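Local structure of BexL (Amycolatopsis orientalis, 4XRW) at residues Arg39-Val44 against Arg49-Thr54; Phe56-Glu61 against Val239-His244; Val125-Ala130 against Arg153-Ala158; Ile246-Thr251 against Ser278-Val283; Pro254-Leu259 against Lys291-Gly296. The protein is a di-domain aromatase/cyclase that probably folds, cyclises and dehydrates a polyketide chain on the way to BE-7585A. One frame throughout, in Å; residues are numbered along the deposited sequence.

How the contacts relate
BexL carries two helix-grip domains in one chain, each a seven-stranded antiparallel sheet with a long C-terminal helix. Contacts 1 and 3 belong to the first domain, contacts 4 and 5 to the second, and contact 2 joins the two. Their centres spread widely: contacts 1 and 3 are about 13 Å apart, contacts 2 and 5 about 33 Å. Contact 3 falls in sequence between the two halves of contact 2, while the segments of contacts 4 and 5 alternate along the chain, on strands 245-250, 257-268 and 274-284 and then helix 289-293. Lys-249 of contact 4 bonds carbonyls of Pro-52 and Thr-54 in contact 1, so the domain interface is tied at more than one place.

Contact 1: residues Arg39-Val44 against Arg49-Thr54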
# COMPACT_ATOMS: atom_id res chain seq x y z
N ARG A 39 15.29 -4.46 7.18
CA ARG A 39 15.25 -3.41 6.16
C ARG A 39 13.83 -3.13 5.68
O ARG A 39 13.49 -1.99 5.42
CB ARG A 39 16.13 -3.79 4.96
CG ARG A 39 16.21 -2.70 3.90
CD ARG A 39 16.92 -3.18 2.64
NE ARG A 39 16.05 -3.98 1.77
CZ ARG A 39 15.12 -3.48 0.96
NH1 ARG A 39 14.88 -2.16 0.92
NH2 ARG A 39 14.39 -4.30 0.21
N LEU A 40 13.00 -4.17 5.56
CA LEU A 40 11.65 -3.98 5.02
C LEU A 40 10.73 -3.26 6.00
O LEU A 40 9.82 -2.51 5.60
CB LEU A 40 11.05 -5.33 4.62
CG LEU A 40 11.70 -6.01 3.39
CD1 LEU A 40 11.35 -7.48 3.34
CD2 LEU A 40 11.25 -5.35 2.10
N VAL A 41 10.97 -3.44 7.29
CA VAL A 41 10.19 -2.74 8.30
C VAL A 41 10.80 -1.37 8.57
O VAL A 41 10.08 -0.41 8.87
CB VAL A 41 10.10 -3.56 9.58
CG1 VAL A 41 9.24 -2.85 10.64
CG2 VAL A 41 9.54 -4.97 9.27
N ALA A 42 12.11 -1.26 8.46
CA ALA A 42 12.75 0.02 8.76
C ALA A 42 12.50 1.04 7.65
O ALA A 42 12.26 2.24 7.92
CB ALA A 42 14.24 -0.17 8.98
N GLU A 43 12.54 0.59 6.40
CA GLU A 43 12.37 1.46 5.24
C GLU A 43 10.89 1.47 4.78
O GLU A 43 10.41 0.53 4.15
CB GLU A 43 13.30 1.03 4.12
CG GLU A 43 14.79 1.11 4.56
CD GLU A 43 15.78 0.81 3.43
OE1 GLU A 43 15.36 0.59 2.27
OE2 GLU A 43 17.00 0.81 3.72
N VAL A 44 10.18 2.54 5.13
CA VAL A 44 8.71 2.54 5.10
C VAL A 44 8.12 2.54 3.71
O VAL A 44 6.93 2.31 3.53
CB VAL A 44 8.14 3.75 5.89
CG1 VAL A 44 8.71 3.74 7.31
CG2 VAL A 44 8.45 5.05 5.20
N ARG A 49 3.93 -3.24 0.73
CA ARG A 49 4.16 -4.58 0.19
C ARG A 49 4.10 -5.67 1.24
O ARG A 49 3.82 -6.82 0.90
CB ARG A 49 5.54 -4.67 -0.50
CG ARG A 49 5.91 -3.50 -1.37
CD ARG A 49 7.33 -3.68 -1.93
NE ARG A 49 7.61 -2.67 -2.94
CZ ARG A 49 8.46 -2.84 -3.95
NH1 ARG A 49 9.12 -3.98 -4.09
NH2 ARG A 49 8.63 -1.85 -4.83
N ILE A 50 4.39 -5.34 2.50
CA ILE A 50 4.46 -6.34 3.57
C ILE A 50 3.36 -6.25 4.62
O ILE A 50 3.12 -7.23 5.36
CB ILE A 50 5.81 -6.26 4.31
CG1 ILE A 50 5.99 -4.91 5.00
CG2 ILE A 50 6.91 -6.48 3.34
CD1 ILE A 50 7.15 -4.88 6.02
N PHE A 51 2.74 -5.08 4.73
CA PHE A 51 1.54 -4.89 5.57
C PHE A 51 0.32 -4.61 4.69
O PHE A 51 0.12 -3.49 4.23
CB PHE A 51 1.74 -3.73 6.56
CG PHE A 51 2.91 -3.93 7.49
CD1 PHE A 51 2.94 -4.99 8.38
CD2 PHE A 51 3.98 -3.07 7.46
CE1 PHE A 51 4.02 -5.19 9.21
CE2 PHE A 51 5.08 -3.26 8.32
CZ PHE A 51 5.09 -4.31 9.18
N PRO A 52 -0.53 -5.61 4.48
CA PRO A 52 -1.64 -5.40 3.53
C PRO A 52 -2.53 -4.18 3.81
O PRO A 52 -2.94 -3.56 2.84
CB PRO A 52 -2.43 -6.71 3.64
CG PRO A 52 -1.37 -7.72 3.95
CD PRO A 52 -0.44 -7.02 4.90
N PRO A 53 -2.77 -3.78 5.08
CA PRO A 53 -3.59 -2.58 5.24
C PRO A 53 -2.93 -1.26 4.83
O PRO A 53 -3.65 -0.29 4.64
CB PRO A 53 -3.90 -2.56 6.74
CG PRO A 53 -3.69 -3.99 7.19
CD PRO A 53 -2.49 -4.43 6.36
N THR A 54 -1.62 -1.22 4.75
CA THR A 54 -0.91 0.05 4.58
C THR A 54 -1.01 0.52 3.13
O THR A 54 -0.68 -0.21 2.20
CB THR A 54 0.57 -0.05 5.00
OG1 THR A 54 0.66 -0.49 6.37
CG2 THR A 54 1.22 1.29 4.89
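The carbonyl oxygen of Val-41 accepts two hydrogen bonds, from Trp-47 NE1 and Arg-86 NH1, near the end of helix 34-42, while the side chain of Val-41 packs on Ile-50. In the helix-grip fold, helices 34-42 and 47-50 form the short helical link between the first and second strands of the sheet, and here the two pack together in the buried interior.

Ile-50 does most of the touching. Its CG1 sits between the backbone N and the carbonyl carbon (chi1 62°), and from there the nearly extended branch carries CD1 to the other helix. Ile-50 CD1 rests 3.6 Å from Leu-40 O and 4.2 Å from Leu-40 CB, and it reaches Val-41 CG2 at 4.0 Å, where the side chains of Val-41 and Ile-50 cross at about a right angle. Val-41 CG2 also comes obliquely to Phe-51, at 4.5 Å from its CZ. Ile-50 CG1 in turn lies over one face of the Phe-51 ring, offset toward the rim, and Trp-47 meets the same ring edge-to-face. A bound MES molecule lies close to Phe-51 and bonds Thr-54 OG1, which suggests that this corner borders a pocket.

Beyond Phe-51 the chain makes a type I turn, closed by Thr-54 N to Phe-51 O at 2.9 Å. On the other helix, Arg-39 NH1 bridges to Glu-43 OE1 at 3.1 Å; the oxygen lies nearly in the guanidinium plane, but the donor approaches it from 52° above the carboxylate plane.

Contact 2: residues Phe56-Glu61 against Val239-His244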
# COMPACT_ATOMS: atom_id res chain seq x y z
N PHE A 56 0.23 3.96 2.28
CA PHE A 56 1.42 4.79 2.06
C PHE A 56 1.94 5.28 3.41
O PHE A 56 1.17 5.40 4.35
CB PHE A 56 1.09 5.98 1.17
CG PHE A 56 2.25 6.83 0.79
CD1 PHE A 56 3.29 6.31 0.04
CD2 PHE A 56 2.29 8.17 1.13
CE1 PHE A 56 4.36 7.11 -0.32
CE2 PHE A 56 3.37 8.95 0.76
CZ PHE A 56 4.40 8.39 0.04
N VAL A 57 3.24 5.56 3.48
CA VAL A 57 3.86 6.09 4.66
C VAL A 57 4.75 7.23 4.24
O VAL A 57 5.52 7.08 3.28
CB VAL A 57 4.73 5.05 5.43
CG1 VAL A 57 5.16 5.64 6.79
CG2 VAL A 57 4.00 3.75 5.63
N ASP A 58 4.67 8.38 4.88
CA ASP A 58 5.78 9.32 4.63
C ASP A 58 6.24 9.97 5.90
O ASP A 58 5.72 9.67 6.98
CB ASP A 58 5.43 10.35 3.55
CG ASP A 58 4.47 11.40 4.00
OD1 ASP A 58 3.82 11.20 5.04
OD2 ASP A 58 4.36 12.43 3.30
N HIS A 59 7.27 10.79 5.80
CA HIS A 59 7.89 11.34 6.99
C HIS A 59 7.33 12.70 7.35
O HIS A 59 7.05 13.53 6.48
CB HIS A 59 9.39 11.43 6.81
CG HIS A 59 10.10 10.16 7.06
ND1 HIS A 59 10.13 9.13 6.15
CD2 HIS A 59 10.83 9.74 8.13
CE1 HIS A 59 10.84 8.13 6.64
NE2 HIS A 59 11.27 8.48 7.84
N VAL A 60 7.17 12.89 8.65
CA VAL A 60 6.81 14.17 9.24
C VAL A 60 8.08 14.86 9.76
O VAL A 60 8.23 16.08 9.65
CB VAL A 60 5.82 13.99 10.39
CG1 VAL A 60 5.47 15.33 11.02
CG2 VAL A 60 4.54 13.27 9.90
N GLU A 61 8.98 14.08 10.31
CA GLU A 61 10.22 14.55 10.92
C GLU A 61 11.27 13.50 10.65
O GLU A 61 11.09 12.33 11.04
CB GLU A 61 10.04 14.75 12.42
CG GLU A 61 10.38 16.09 13.00
CD GLU A 61 9.98 16.16 14.48
OE1 GLU A 61 10.69 15.53 15.30
OE2 GLU A 61 8.93 16.79 14.80
N VAL A 239 -4.25 8.04 -1.78
CA VAL A 239 -3.78 9.16 -1.03
C VAL A 239 -3.23 10.23 -2.00
O VAL A 239 -2.28 9.97 -2.75
CB VAL A 239 -2.68 8.75 -0.04
CG1 VAL A 239 -2.37 9.90 0.85
CG2 VAL A 239 -3.10 7.51 0.81
N CYS A 240 -3.82 11.41 -1.92
CA CYS A 240 -3.59 12.48 -2.90
C CYS A 240 -2.81 13.67 -2.28
O CYS A 240 -3.18 14.20 -1.23
CB CYS A 240 -4.95 12.93 -3.44
SG CYS A 240 -5.93 11.53 -4.04
N PHE A 241 -1.76 14.08 -2.96
CA PHE A 241 -0.86 15.16 -2.53
C PHE A 241 -0.82 16.21 -3.66
O PHE A 241 -0.11 16.03 -4.63
CB PHE A 241 0.53 14.62 -2.27
CG PHE A 241 0.60 13.57 -1.18
CD1 PHE A 241 0.77 13.95 0.15
CD2 PHE A 241 0.47 12.24 -1.47
CE1 PHE A 241 0.83 13.00 1.17
CE2 PHE A 241 0.53 11.27 -0.44
CZ PHE A 241 0.71 11.66 0.87
N PRO A 242 -1.61 17.28 -3.53
CA PRO A 242 -1.70 18.33 -4.55
C PRO A 242 -0.35 18.99 -4.75
O PRO A 242 0.23 19.31 -3.73
CB PRO A 242 -2.66 19.34 -3.96
CG PRO A 242 -3.44 18.60 -2.96
CD PRO A 242 -2.59 17.49 -2.45
N HIS A 243 0.20 19.14 -5.97
CA HIS A 243 -0.34 18.63 -7.21
C HIS A 243 0.69 17.72 -7.84
O HIS A 243 0.88 17.76 -9.05
CB HIS A 243 -0.67 19.78 -8.17
CG HIS A 243 -1.74 20.68 -7.65
ND1 HIS A 243 -1.47 21.90 -7.08
CD2 HIS A 243 -3.08 20.51 -7.57
CE1 HIS A 243 -2.61 22.46 -6.68
NE2 HIS A 243 -3.60 21.63 -6.97
N HIS A 244 1.31 16.87 -7.03
CA HIS A 244 2.45 16.13 -7.51
C HIS A 244 2.42 14.60 -7.38
O HIS A 244 3.24 13.89 -8.00
CB HIS A 244 3.70 16.70 -6.82
CG HIS A 244 3.77 16.41 -5.35
ND1 HIS A 244 4.44 15.32 -4.85
CD2 HIS A 244 3.27 17.07 -4.28
CE1 HIS A 244 4.36 15.31 -3.53
NE2 HIS A 244 3.65 16.37 -3.15
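This is a piece of the interface between the two domains: Phe-56 and Asp-58, on the outermost strand of the first sheet, meet Val-239 and Phe-241 on strand 231-241 of the second. The two aromatic rings carry the contact. Phe-56 CE2 comes within 3.8 Å of Phe-241 CZ, the ring centroids are 5.7 Å apart, and the planes are turned 67° from each other, an oblique meeting. The Phe-56 ring reaches across because its CG is anti to the backbone N (chi1 -176°). Nearer the backbone, Phe-56 CB lies 4.5 Å from Val-239 CG2.

Each strand belongs to the sheet of its own helix-grip domain; at their closest the axes of the short segments 56-59 and 239-241 are 9.9 Å apart, with their N-to-C directions at 36°. Trp-72, from the strand next to 54-59, puts a second aromatic group edge-to-face with Phe-241, and Arg-245 adds a cation-pi contact to that ring.

The side chains of Asp-58 and Phe-241 come toward each other from opposite directions. Asp-58 OD2 stands 4.2 Å from Phe-241 CE1, with the carboxylate and ring planes 51° apart.

Contact 3: residues Val125-Ala130 against Arg153-Ala158; sequences VRLLHA and RSELAA
Apolar contact comes first here, and Leu-156 is at its middle. From helix 138-166 it points toward strand 123-133, where Leu-156 CD2 reaches Val-125 CG1 at 4.2 Å and Leu-127 CB, also at 4.2 Å. The branch thus rests over the gap between two residues that alternate along the strand and face the helix, while Arg-126 between them points the other way and pairs with Glu-25 and Glu-116. Leu-127 CD2 comes to 4.2 Å from Leu-156 CG. Trp-113 and His-26, on the two neighbouring strands, also touch Leu-156.

Next is a meeting of an apolar with a polar group. Leu-127, its CG anti to the backbone N (chi1 172°), sends CD2 to within 3.3 Å of Glu-155 OE1, the two side chains crossing at about a right angle. A methyl thus packs closely against one carboxylate oxygen.

The remaining link is through water. Water 1 lies at the edge of the His-129 ring, in its plane, 2.8 Å from His-129 NE2, and donates a weak bond of 3.4 Å to Glu-155 OE1. The other oxygen, Glu-155 OE2, makes a weak hydrogen bond to a bound MES molecule, probably from the crystallisation liquor, and Phe-51 packs nearby.

The segments run nearly antiparallel, at 157°, their axes 10.2 Å apart at closest approach. A long helix at the end of the domain, gripped by the curved antiparallel sheet, is the mark of the helix-grip fold, whose interior pocket in this family probably receives the polyketide.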
# COMPACT_ATOMS: atom_id res chain seq x y z
N VAL A 125 11.12 -13.10 14.01
CA VAL A 125 10.60 -11.74 14.16
C VAL A 125 9.76 -11.69 15.40
O VAL A 125 8.78 -12.41 15.52
CB VAL A 125 9.79 -11.31 12.95
CG1 VAL A 125 9.24 -9.88 13.15
CG2 VAL A 125 10.66 -11.39 11.71
N ARG A 126 10.18 -10.85 16.34
CA ARG A 126 9.46 -10.62 17.58
C ARG A 126 8.78 -9.26 17.55
O ARG A 126 9.41 -8.26 17.19
CB ARG A 126 10.43 -10.67 18.74
CG ARG A 126 11.23 -11.97 18.79
CD ARG A 126 12.32 -11.85 19.81
NE ARG A 126 11.84 -11.43 21.11
CZ ARG A 126 12.60 -10.88 22.04
NH1 ARG A 126 13.89 -10.70 21.79
NH2 ARG A 126 12.09 -10.50 23.21
N LEU A 127 7.52 -9.24 17.96
CA LEU A 127 6.73 -8.02 17.99
C LEU A 127 6.22 -7.83 19.40
O LEU A 127 5.40 -8.62 19.88
CB LEU A 127 5.59 -8.10 16.97
CG LEU A 127 4.55 -6.98 16.98
CD1 LEU A 127 5.19 -5.63 16.76
CD2 LEU A 127 3.47 -7.27 15.92
N LEU A 128 6.72 -6.81 20.07
CA LEU A 128 6.35 -6.50 21.43
C LEU A 128 5.43 -5.30 21.50
O LEU A 128 5.60 -4.37 20.70
CB LEU A 128 7.58 -6.18 22.26
CG LEU A 128 8.54 -7.34 22.55
CD1 LEU A 128 9.21 -7.88 21.29
CD2 LEU A 128 9.59 -6.83 23.55
N HIS A 129 4.50 -5.30 22.45
CA HIS A 129 3.69 -4.12 22.71
C HIS A 129 3.69 -3.80 24.18
O HIS A 129 3.81 -4.69 25.03
CB HIS A 129 2.25 -4.32 22.23
CG HIS A 129 2.11 -4.31 20.74
ND1 HIS A 129 2.23 -5.45 19.97
CD2 HIS A 129 1.86 -3.29 19.88
CE1 HIS A 129 2.07 -5.13 18.70
NE2 HIS A 129 1.85 -3.83 18.62
N ALA A 130 3.53 -2.52 24.47
CA ALA A 130 3.34 -2.06 25.83
C ALA A 130 2.19 -1.08 25.78
O ALA A 130 2.24 -0.14 24.99
CB ALA A 130 4.61 -1.41 26.35
N ARG A 153 -1.23 -11.06 15.84
CA ARG A 153 -1.16 -12.35 15.18
C ARG A 153 -1.43 -12.25 13.68
O ARG A 153 -0.73 -12.88 12.88
CB ARG A 153 -2.15 -13.33 15.81
CG ARG A 153 -1.76 -13.76 17.21
CD ARG A 153 -2.87 -14.61 17.82
NE ARG A 153 -2.51 -15.01 19.18
CZ ARG A 153 -1.57 -15.91 19.46
NH1 ARG A 153 -0.90 -16.52 18.48
NH2 ARG A 153 -1.29 -16.21 20.72
N SER A 154 -2.41 -11.44 13.30
CA SER A 154 -2.75 -11.32 11.89
C SER A 154 -1.64 -10.55 11.16
O SER A 154 -1.31 -10.88 10.03
CB SER A 154 -4.11 -10.65 11.70
OG SER A 154 -4.16 -9.36 12.28
N GLU A 155 -1.06 -9.54 11.81
CA GLU A 155 0.02 -8.76 11.23
C GLU A 155 1.25 -9.62 10.99
O GLU A 155 1.86 -9.53 9.93
CB GLU A 155 0.36 -7.58 12.15
CG GLU A 155 1.54 -6.76 11.74
CD GLU A 155 1.58 -5.41 12.45
OE1 GLU A 155 1.90 -5.36 13.66
OE2 GLU A 155 1.28 -4.40 11.78
N LEU A 156 1.62 -10.45 11.96
CA LEU A 156 2.82 -11.29 11.82
C LEU A 156 2.59 -12.37 10.75
O LEU A 156 3.50 -12.71 9.98
CB LEU A 156 3.19 -11.95 13.16
CG LEU A 156 3.88 -11.05 14.17
CD1 LEU A 156 4.26 -11.81 15.45
CD2 LEU A 156 5.12 -10.42 13.54
N ALA A 157 1.39 -12.92 10.69
CA ALA A 157 1.09 -13.94 9.69
C ALA A 157 1.18 -13.35 8.28
O ALA A 157 1.73 -13.96 7.37
CB ALA A 157 -0.25 -14.52 9.92
N ALA A 158 0.64 -12.14 8.11
CA ALA A 158 0.70 -11.46 6.81
C ALA A 158 2.15 -11.06 6.50
O ALA A 158 2.59 -11.13 5.35
CB ALA A 158 -0.23 -10.25 6.80
O HOH W 1 1.56 -2.89 15.99

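Contact 4: residues Ile246-Thr251 against Ser278-Val283; sequences IVYKQT and SEHTVV
Tyr-248 and His-280 sit on strands 245-250 and 274-284, which run the same way because both are antiparallel to strand 257-268 between them, and Tyr-248 CA and His-280 CA are 9.6 Å apart. The sheet is that of the second helix-grip domain, and the two side chains meet across the middle strand on the side where helix 299-326 lies.

With CG between the backbone N and the carbonyl carbon (chi1 64°), Tyr-248 lifts its ring off the strand so that only the hydroxyl end comes to His-280. Tyr-248 OH lies 3.3 Å from His-280 CE1, oblique to the imidazole, in a contact that is not a hydrogen bond. The imidazole nitrogens are satisfied elsewhere: His-280 NE2 bonds Ser-314 OG of helix 299-326, and ND1 bonds His-260 NE2 on the intervening strand, which together fix the rotation of the ring.

What ties the hydroxyl to the far strand is water 2. It stands 2.5 Å from Tyr-248 OH, a short separation, and 2.7 Å from Ser-278 OG, and it donates to Glu-279 O at 2.8 Å. The same water sits above one face of the His-280 ring, offset toward its rim. Ser-278 OG also bonds Ser-314 OG, so the serine, histidine, tyrosine and water form one buried polar cluster.

The Glu-279 side chain leaves the strand in another direction, and two hydroxyls bond its carboxylate. Ser-174 OG bonds Glu-279 OE2, and Thr-281 OG1 donates to Glu-279 OE2 at 2.7 Å, on the syn lone pair of that oxygen.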
# COMPACT_ATOMS: atom_id res chain seq x y z
N ILE A 246 -0.13 10.92 -6.43
CA ILE A 246 -1.28 10.15 -5.96
C ILE A 246 -0.81 8.72 -5.80
O ILE A 246 -0.34 8.08 -6.75
CB ILE A 246 -2.47 10.20 -6.93
CG1 ILE A 246 -2.97 11.62 -7.10
CG2 ILE A 246 -3.61 9.29 -6.44
CD1 ILE A 246 -3.93 11.77 -8.20
N VAL A 247 -0.89 8.21 -4.56
CA VAL A 247 -0.45 6.87 -4.24
C VAL A 247 -1.67 6.00 -3.94
O VAL A 247 -2.62 6.49 -3.31
CB VAL A 247 0.48 6.85 -2.98
CG1 VAL A 247 0.92 5.40 -2.70
CG2 VAL A 247 1.69 7.76 -3.18
N TYR A 248 -1.68 4.76 -4.39
CA TYR A 248 -2.87 3.94 -4.16
C TYR A 248 -2.55 2.48 -3.97
O TYR A 248 -1.43 2.00 -4.26
CB TYR A 248 -3.89 4.12 -5.30
CG TYR A 248 -3.41 3.66 -6.66
CD1 TYR A 248 -3.72 2.39 -7.13
CD2 TYR A 248 -2.67 4.50 -7.48
CE1 TYR A 248 -3.30 1.97 -8.40
CE2 TYR A 248 -2.24 4.09 -8.74
CZ TYR A 248 -2.55 2.82 -9.18
OH TYR A 248 -2.14 2.38 -10.42
N LYS A 249 -3.54 1.78 -3.43
CA LYS A 249 -3.51 0.35 -3.26
C LYS A 249 -4.85 -0.21 -3.65
O LYS A 249 -5.90 0.33 -3.23
CB LYS A 249 -3.17 -0.06 -1.81
CG LYS A 249 -3.40 -1.54 -1.55
CD LYS A 249 -2.91 -1.97 -0.17
CE LYS A 249 -1.43 -2.31 -0.15
NZ LYS A 249 -0.95 -2.82 1.20
N GLN A 250 -4.83 -1.29 -4.44
CA GLN A 250 -6.04 -1.99 -4.83
C GLN A 250 -6.49 -2.89 -3.69
O GLN A 250 -5.73 -3.72 -3.19
CB GLN A 250 -5.84 -2.81 -6.10
CG GLN A 250 -7.10 -3.35 -6.66
CD GLN A 250 -6.96 -3.93 -8.08
OE1 GLN A 250 -6.12 -3.49 -8.85
NE2 GLN A 250 -7.82 -4.88 -8.43
N THR A 251 -7.73 -2.71 -3.25
CA THR A 251 -8.21 -3.47 -2.09
C THR A 251 -9.09 -4.66 -2.43
O THR A 251 -9.30 -5.55 -1.59
CB THR A 251 -8.97 -2.55 -1.14
OG1 THR A 251 -9.97 -1.87 -1.87
CG2 THR A 251 -7.99 -1.55 -0.50
N SER A 278 2.91 6.82 -14.36
CA SER A 278 2.08 5.84 -13.68
C SER A 278 2.94 4.62 -13.39
O SER A 278 3.37 3.94 -14.32
CB SER A 278 0.90 5.44 -14.55
OG SER A 278 0.11 4.44 -13.97
N GLU A 279 3.18 4.37 -12.10
CA GLU A 279 3.96 3.23 -11.65
C GLU A 279 3.05 2.15 -11.10
O GLU A 279 2.02 2.46 -10.51
CB GLU A 279 4.97 3.67 -10.59
CG GLU A 279 5.88 2.54 -10.08
CD GLU A 279 5.29 1.69 -8.93
OE1 GLU A 279 4.15 1.92 -8.45
OE2 GLU A 279 6.01 0.76 -8.51
N HIS A 280 3.42 0.91 -11.30
CA HIS A 280 2.72 -0.20 -10.73
C HIS A 280 3.67 -1.18 -10.08
O HIS A 280 4.67 -1.47 -10.64
CB HIS A 280 1.92 -0.97 -11.75
CG HIS A 280 0.91 -0.16 -12.48
ND1 HIS A 280 -0.42 -0.17 -12.16
CD2 HIS A 280 1.02 0.61 -13.57
CE1 HIS A 280 -1.07 0.61 -12.99
NE2 HIS A 280 -0.22 1.10 -13.85
N THR A 281 3.31 -1.66 -8.92
CA THR A 281 3.99 -2.80 -8.29
C THR A 281 2.97 -3.94 -8.10
O THR A 281 1.84 -3.76 -7.54
CB THR A 281 4.63 -2.42 -6.94
OG1 THR A 281 5.74 -1.54 -7.15
CG2 THR A 281 5.12 -3.67 -6.21
N VAL A 282 3.36 -5.13 -8.57
CA VAL A 282 2.50 -6.28 -8.50
C VAL A 282 3.22 -7.46 -7.84
O VAL A 282 4.40 -7.66 -8.09
CB VAL A 282 2.02 -6.74 -9.89
CG1 VAL A 282 1.13 -7.97 -9.79
CG2 VAL A 282 1.24 -5.62 -10.58
N VAL A 283 2.49 -8.19 -7.01
CA VAL A 283 2.89 -9.53 -6.58
C VAL A 283 1.90 -10.53 -7.13
O VAL A 283 0.68 -10.41 -6.93
CB VAL A 283 2.95 -9.67 -5.04
CG1 VAL A 283 3.39 -11.08 -4.64
CG2 VAL A 283 3.88 -8.64 -4.44
O HOH W 2 -0.26 3.76 -11.38

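Contact 5: residues Pro254-Leu259 against Lys291-Gly296; sequences PALMTL and KVLGAG
No ring or other flat group takes part where Ala-255 and Leu-256 meet Val-292 and Leu-293, so there are no faces or edges to match, and the contact is made by aliphatic carbons alone. In the second helix-grip domain it joins the type I turn Pro-254 to Met-257, which leads into strand 257-268, to the short helix 289-293 that follows the last strand of the sheet.

Val-292 is the hub. Val-292 CG2 touches Ala-255 CB at 3.8 Å, the closest approach. Val-292 CB lies 4.0 Å from Leu-256 CD2, and Val-292 CG1 is likewise 4.0 Å from Leu-256 CG. The leucine and valine side chains approach at a slant, the valine presenting both methyls. The torsion of Leu-256 puts CG beside its backbone N (chi1 -75°), which directs the branch toward the helix; Phe-305 and Val-306 of helix 299-326 also pack on it.

Ala-255 and Val-292 are exposed, while Leu-256 is buried. The turn is held to the segment before the helix by Ala-255 O, which accepts from Asn-288 ND2. At the end of helix 289-293, Leu-293 CD1 comes to 4.3 Å from Leu-256 CD1.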
# COMPACT_ATOMS: atom_id res chain seq x y z
N PRO A 254 -8.07 -9.39 -8.03
CA PRO A 254 -8.41 -10.49 -8.92
C PRO A 254 -7.59 -11.72 -8.58
O PRO A 254 -6.62 -11.62 -7.80
CB PRO A 254 -8.04 -9.95 -10.29
CG PRO A 254 -6.94 -9.06 -10.05
CD PRO A 254 -7.19 -8.43 -8.71
N ALA A 255 -7.95 -12.86 -9.16
CA ALA A 255 -7.32 -14.12 -8.79
C ALA A 255 -5.81 -14.14 -8.99
O ALA A 255 -5.12 -14.82 -8.24
CB ALA A 255 -7.96 -15.28 -9.57
N LEU A 256 -5.30 -13.40 -9.97
CA LEU A 256 -3.86 -13.45 -10.33
C LEU A 256 -2.92 -12.58 -9.51
O LEU A 256 -1.69 -12.71 -9.63
CB LEU A 256 -3.64 -13.05 -11.80
CG LEU A 256 -3.98 -13.99 -12.95
CD1 LEU A 256 -3.40 -13.41 -14.23
CD2 LEU A 256 -3.46 -15.42 -12.70
N MET A 257 -3.46 -11.66 -8.70
CA MET A 257 -2.61 -10.75 -7.94
C MET A 257 -2.86 -10.91 -6.45
O MET A 257 -4.00 -10.97 -5.99
CB MET A 257 -2.87 -9.27 -8.36
CG MET A 257 -2.58 -8.94 -9.82
SD MET A 257 -2.68 -7.17 -10.19
CE MET A 257 -4.40 -6.93 -9.92
N THR A 258 -1.77 -11.01 -5.70
CA THR A 258 -1.85 -10.95 -4.26
C THR A 258 -1.66 -9.52 -3.76
O THR A 258 -2.08 -9.20 -2.65
CB THR A 258 -0.80 -11.84 -3.60
OG1 THR A 258 0.48 -11.45 -4.07
CG2 THR A 258 -1.03 -13.26 -3.97
N LEU A 259 -1.04 -8.67 -4.58
CA LEU A 259 -0.87 -7.27 -4.25
C LEU A 259 -0.84 -6.46 -5.52
O LEU A 259 -0.29 -6.88 -6.53
CB LEU A 259 0.44 -7.04 -3.46
CG LEU A 259 0.80 -5.56 -3.22
CD1 LEU A 259 0.90 -5.25 -1.76
CD2 LEU A 259 2.05 -5.15 -3.98
N LYS A 291 -5.81 -22.09 -13.21
CA LYS A 291 -7.26 -21.97 -13.23
C LYS A 291 -7.71 -20.79 -14.10
O LYS A 291 -8.79 -20.83 -14.70
CB LYS A 291 -7.80 -21.82 -11.80
CG LYS A 291 -9.22 -21.27 -11.75
CD LYS A 291 -10.03 -21.88 -10.61
CE LYS A 291 -11.17 -22.75 -11.16
NZ LYS A 291 -10.68 -23.81 -12.09
N VAL A 292 -6.88 -19.76 -14.17
CA VAL A 292 -7.23 -18.55 -14.90
C VAL A 292 -6.75 -18.58 -16.34
O VAL A 292 -7.54 -18.33 -17.27
CB VAL A 292 -6.63 -17.29 -14.21
CG1 VAL A 292 -6.74 -16.02 -15.09
CG2 VAL A 292 -7.28 -17.10 -12.85
N LEU A 293 -5.47 -18.85 -16.54
CA LEU A 293 -4.87 -18.78 -17.86
C LEU A 293 -4.74 -20.16 -18.50
O LEU A 293 -4.26 -20.29 -19.62
CB LEU A 293 -3.50 -18.10 -17.79
CG LEU A 293 -3.47 -16.66 -17.28
CD1 LEU A 293 -2.07 -16.09 -17.35
CD2 LEU A 293 -4.43 -15.79 -18.06
N GLY A 294 -5.15 -21.20 -17.77
CA GLY A 294 -5.18 -22.54 -18.31
C GLY A 294 -3.85 -23.24 -18.18
O GLY A 294 -2.79 -22.61 -18.16
N ALA A 295 -3.93 -24.57 -18.09
CA ALA A 295 -2.75 -25.41 -17.94
C ALA A 295 -1.68 -25.04 -18.96
O ALA A 295 -1.98 -24.65 -20.09
CB ALA A 295 -3.13 -26.88 -18.06
N GLY A 296 -0.42 -25.14 -18.56
CA GLY A 296 0.67 -24.78 -19.45
C GLY A 296 1.12 -23.33 -19.34
O GLY A 296 2.20 -22.96 -19.81